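Local coordinates for AvrPib protein (Magnaporthe oryzae, PDB 5Z1V) that acts as an avirulence effector of the rice blast fungus, a small and probably secreted protein of the MAX effector family whose biochemical activity is unknown, at residues E28-G32 with E33-F37; F37-G41 with K42-V46. All coordinates share one frame; numbering follows the deposited sequence.

Interaction 1: E28-G32 with E33-F37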
# COMPACT_ATOMS: atom_id res chain seq x y z
N GLU A 28 4.97 -1.52 -3.06
CA GLU A 28 4.74 -2.95 -3.26
C GLU A 28 4.72 -3.68 -1.93
O GLU A 28 5.60 -3.47 -1.08
CB GLU A 28 5.83 -3.55 -4.14
CG GLU A 28 5.88 -2.99 -5.53
CD GLU A 28 6.99 -3.62 -6.34
OE1 GLU A 28 6.68 -4.44 -7.22
OE2 GLU A 28 8.17 -3.30 -6.07
N VAL A 29 3.71 -4.54 -1.74
CA VAL A 29 3.56 -5.31 -0.50
C VAL A 29 3.09 -6.71 -0.88
O VAL A 29 2.23 -6.84 -1.76
CB VAL A 29 2.58 -4.62 0.48
CG1 VAL A 29 2.35 -5.44 1.75
CG2 VAL A 29 3.06 -3.24 0.86
N PRO A 30 3.61 -7.77 -0.27
CA PRO A 30 3.09 -9.11 -0.58
C PRO A 30 1.70 -9.31 -0.00
O PRO A 30 1.35 -8.79 1.06
CB PRO A 30 4.11 -10.06 0.07
CG PRO A 30 4.76 -9.25 1.13
CD PRO A 30 4.77 -7.82 0.64
N LYS A 31 0.90 -10.10 -0.73
CA LYS A 31 -0.41 -10.50 -0.23
C LYS A 31 -0.30 -11.11 1.16
O LYS A 31 0.57 -11.95 1.42
CB LYS A 31 -1.06 -11.51 -1.18
CG LYS A 31 -1.65 -10.91 -2.42
CD LYS A 31 -2.39 -11.98 -3.21
CE LYS A 31 -3.03 -11.42 -4.47
NZ LYS A 31 -3.66 -12.50 -5.27
N GLY A 32 -1.21 -10.72 2.03
CA GLY A 32 -1.25 -11.25 3.37
C GLY A 32 -0.25 -10.66 4.32
O GLY A 32 -0.05 -11.21 5.41
N GLU A 33 0.36 -9.53 3.97
CA GLU A 33 1.43 -8.99 4.81
C GLU A 33 1.27 -7.49 4.94
O GLU A 33 0.44 -6.87 4.26
CB GLU A 33 2.82 -9.32 4.24
CG GLU A 33 3.22 -10.79 4.42
CD GLU A 33 4.63 -11.07 3.93
OE1 GLU A 33 5.49 -10.20 4.10
OE2 GLU A 33 4.87 -12.16 3.37
N SER A 34 2.08 -6.91 5.83
CA SER A 34 2.11 -5.47 6.11
C SER A 34 3.54 -4.98 6.05
O SER A 34 4.46 -5.69 6.45
CB SER A 34 1.53 -5.14 7.49
OG SER A 34 0.21 -5.64 7.64
N ARG A 35 3.72 -3.76 5.53
CA ARG A 35 5.03 -3.14 5.45
C ARG A 35 4.93 -1.68 5.89
O ARG A 35 3.90 -1.04 5.70
CB ARG A 35 5.60 -3.23 4.03
CG ARG A 35 5.95 -4.65 3.60
CD ARG A 35 7.02 -5.27 4.49
NE ARG A 35 7.42 -6.59 3.99
CZ ARG A 35 6.94 -7.75 4.44
NH1 ARG A 35 6.04 -7.77 5.41
NH2 ARG A 35 7.36 -8.89 3.91
N GLU A 36 6.02 -1.15 6.46
CA GLU A 36 6.12 0.25 6.85
C GLU A 36 6.70 1.10 5.71
O GLU A 36 7.65 0.69 5.04
CB GLU A 36 7.03 0.38 8.07
CG GLU A 36 6.85 1.64 8.91
CD GLU A 36 5.56 1.61 9.72
OE1 GLU A 36 5.12 2.70 10.15
OE2 GLU A 36 5.00 0.51 9.92
N PHE A 37 6.15 2.29 5.53
CA PHE A 37 6.68 3.26 4.58
C PHE A 37 6.70 4.63 5.21
O PHE A 37 5.79 4.99 5.96
CB PHE A 37 5.86 3.30 3.29
CG PHE A 37 5.88 2.03 2.55
CD1 PHE A 37 6.88 1.77 1.63
CD2 PHE A 37 4.92 1.07 2.79
CE1 PHE A 37 6.92 0.55 0.97
CE2 PHE A 37 4.94 -0.13 2.13
CZ PHE A 37 5.96 -0.40 1.21
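V29 overlaps strand 33-39 with both methyls, CG2 meeting the rim of the F37 ring and CG1 lying beside the E33 backbone. CG2 comes within 3.8 Å of F37 CE2 and also touches R35 CB, while CG1 approaches E33 O at 3.5 Å. The split follows from the V29 torsion: with CG1 anti to the backbone N (chi1 177°), CG2 lies anti to the carbonyl carbon and is directed at the ring. E28 O arrives at the same rim, in the ring plane, 3.8 Å from F37 CZ, so the phenyl edge meets one methyl and one carbonyl of the preceding strand. The chain reverses through a type II beta turn from P30 to E33, with G32 at positive phi. Its closing bond, E33 N to P30 O at 3.2 Å, is weak and strongly bent. On the outer side R35 folds back at chi2 (-61°) and lays its guanidinium beside P30, whose CD sits 4.2 Å above one face and toward the rim. NH1 of R35 gives a 2.8 Å hydrogen bond to S34 O, in the guanidinium plane but well above the carbonyl plane; this bond probably helps fix the group's rotation. The E33 carboxylate lies close to the same guanidinium and could neutralise it, but the modelled spacing is too short to define the pairing. V29 is buried here, whereas the turn and the charged ends lie at the surface. Strand 22-29 and strand 33-39 belong to different three-stranded sheets of the beta sandwich: V29 pairs through its backbone with T13, R35 with V46, and the turn carries the chain from one sheet to the other.

Interaction 2: F37-G41 with K42-V46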
# COMPACT_ATOMS: atom_id res chain seq x y z
N PHE A 37 6.15 2.29 5.53
CA PHE A 37 6.68 3.26 4.58
C PHE A 37 6.70 4.63 5.21
O PHE A 37 5.79 4.99 5.96
CB PHE A 37 5.86 3.30 3.29
CG PHE A 37 5.88 2.03 2.55
CD1 PHE A 37 6.88 1.77 1.63
CD2 PHE A 37 4.92 1.07 2.79
CE1 PHE A 37 6.92 0.55 0.97
CE2 PHE A 37 4.94 -0.13 2.13
CZ PHE A 37 5.96 -0.40 1.21
N ASN A 38 7.71 5.42 4.86
CA ASN A 38 7.76 6.84 5.17
C ASN A 38 7.25 7.59 3.94
O ASN A 38 7.88 7.57 2.88
CB ASN A 38 9.19 7.24 5.51
CG ASN A 38 9.32 8.67 5.98
OD1 ASN A 38 8.83 9.60 5.33
ND2 ASN A 38 10.02 8.87 7.09
N ILE A 39 6.11 8.25 4.07
CA ILE A 39 5.55 9.03 2.97
C ILE A 39 5.58 10.48 3.40
O ILE A 39 4.94 10.84 4.40
CB ILE A 39 4.12 8.59 2.60
CG1 ILE A 39 4.03 7.07 2.39
CG2 ILE A 39 3.68 9.33 1.35
CD1 ILE A 39 4.90 6.54 1.30
N ARG A 40 6.36 11.29 2.68
CA ARG A 40 6.50 12.73 2.93
C ARG A 40 6.77 13.03 4.40
O ARG A 40 6.28 14.02 4.96
CB ARG A 40 5.27 13.51 2.42
CG ARG A 40 4.88 13.23 0.96
CD ARG A 40 5.99 13.61 -0.04
NE ARG A 40 5.59 13.36 -1.44
CZ ARG A 40 5.08 14.29 -2.24
NH1 ARG A 40 4.92 15.53 -1.78
NH2 ARG A 40 4.74 13.99 -3.47
N GLY A 41 7.59 12.20 5.04
CA GLY A 41 8.01 12.45 6.40
C GLY A 41 7.15 11.83 7.49
O GLY A 41 7.44 12.06 8.67
N LYS A 42 6.12 11.08 7.15
CA LYS A 42 5.31 10.40 8.16
C LYS A 42 5.35 8.90 7.90
O LYS A 42 5.43 8.46 6.75
CB LYS A 42 3.85 10.89 8.12
CG LYS A 42 3.66 12.34 8.46
CD LYS A 42 3.66 12.57 9.96
CE LYS A 42 3.76 14.06 10.29
NZ LYS A 42 5.17 14.55 10.23
N TYR A 43 5.26 8.10 8.96
CA TYR A 43 5.26 6.67 8.79
C TYR A 43 3.84 6.12 8.69
O TYR A 43 2.93 6.57 9.40
CB TYR A 43 6.00 5.99 9.94
CG TYR A 43 7.49 6.21 9.89
CD1 TYR A 43 8.31 5.42 9.09
CD2 TYR A 43 8.08 7.22 10.63
CE1 TYR A 43 9.68 5.63 9.04
CE2 TYR A 43 9.44 7.43 10.59
CZ TYR A 43 10.23 6.64 9.80
OH TYR A 43 11.59 6.87 9.78
N PHE A 44 3.68 5.12 7.82
CA PHE A 44 2.42 4.46 7.54
C PHE A 44 2.64 2.97 7.42
O PHE A 44 3.65 2.53 6.88
CB PHE A 44 1.82 4.97 6.23
CG PHE A 44 1.50 6.41 6.26
CD1 PHE A 44 2.43 7.35 5.87
CD2 PHE A 44 0.25 6.84 6.69
CE1 PHE A 44 2.14 8.69 5.90
CE2 PHE A 44 -0.06 8.19 6.71
CZ PHE A 44 0.89 9.12 6.32
N THR A 45 1.71 2.18 7.92
CA THR A 45 1.67 0.75 7.65
C THR A 45 0.72 0.51 6.48
O THR A 45 -0.42 0.97 6.51
CB THR A 45 1.19 -0.05 8.86
OG1 THR A 45 1.98 0.27 10.01
CG2 THR A 45 1.30 -1.55 8.59
N VAL A 46 1.20 -0.17 5.43
CA VAL A 46 0.38 -0.60 4.31
C VAL A 46 0.23 -2.11 4.38
O VAL A 46 1.23 -2.83 4.41
CB VAL A 46 0.98 -0.18 2.95
CG1 VAL A 46 0.12 -0.76 1.80
CG2 VAL A 46 1.08 1.34 2.87
O HOH W 1 5.21 15.38 7.28
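The side chains of I39 and F44 cross at about a right angle in the two-residue beta hairpin formed by strands 33-39 and 42-48, closed by a type I' beta turn from I39 to K42 with R40 and G41 at its corners. The backbones are held by paired bonds, F37 with F44 and I39 with K42, the F44 N to F37 O bond measuring 2.8 Å. On the tightly packed face I39 CG1 meets F44 CD1 at 3.8 Å, I39 O lies in plane at the F44 edge, and F37 CD2 meets V46 CG2 at 3.9 Å. V27 and V29 of strand 22-29 and I56 of strand 54-56 add to this hydrophobic face. The opposite face is the solvent side, where one polar-aromatic pair lies exposed: N38 crosses Y43 with its amide 69° from the ring plane, ND2 standing over one ring face, 3.5 Å from CZ. At the turn, one water donates to R40 O and accepts from K42 NZ; the lysine chain bends at chi2 and chi4. A chi1 of -174° sets N38 CG beside the carbonyl carbon, and OD1 reaches forward to the turn, forming an Asx motif in which G41 N donates to N38 OD1 at 2.9 Å, in the carbonyl plane.

How the interactions relate
Interactions 1 and 2 follow each other along strand 33-39 and share F37, whose ring meets V29 in the first and V46 in the second, placing it between these two buried valines. Interaction 1 is mainly a surface contact, joining strands of different sheets through a turn with a weak closing bond and side-chain packing. Interaction 2 is partly buried and lies within one sheet, where four backbone hydrogen bonds, each shorter and straighter than the turn bond of interaction 1, pair neighbouring strands and aromatic and aliphatic groups line the inner face. Polar groups gather at the exposed parts of both, as the turn and the R35 guanidinium in the first and as amide, phenol and water in the second.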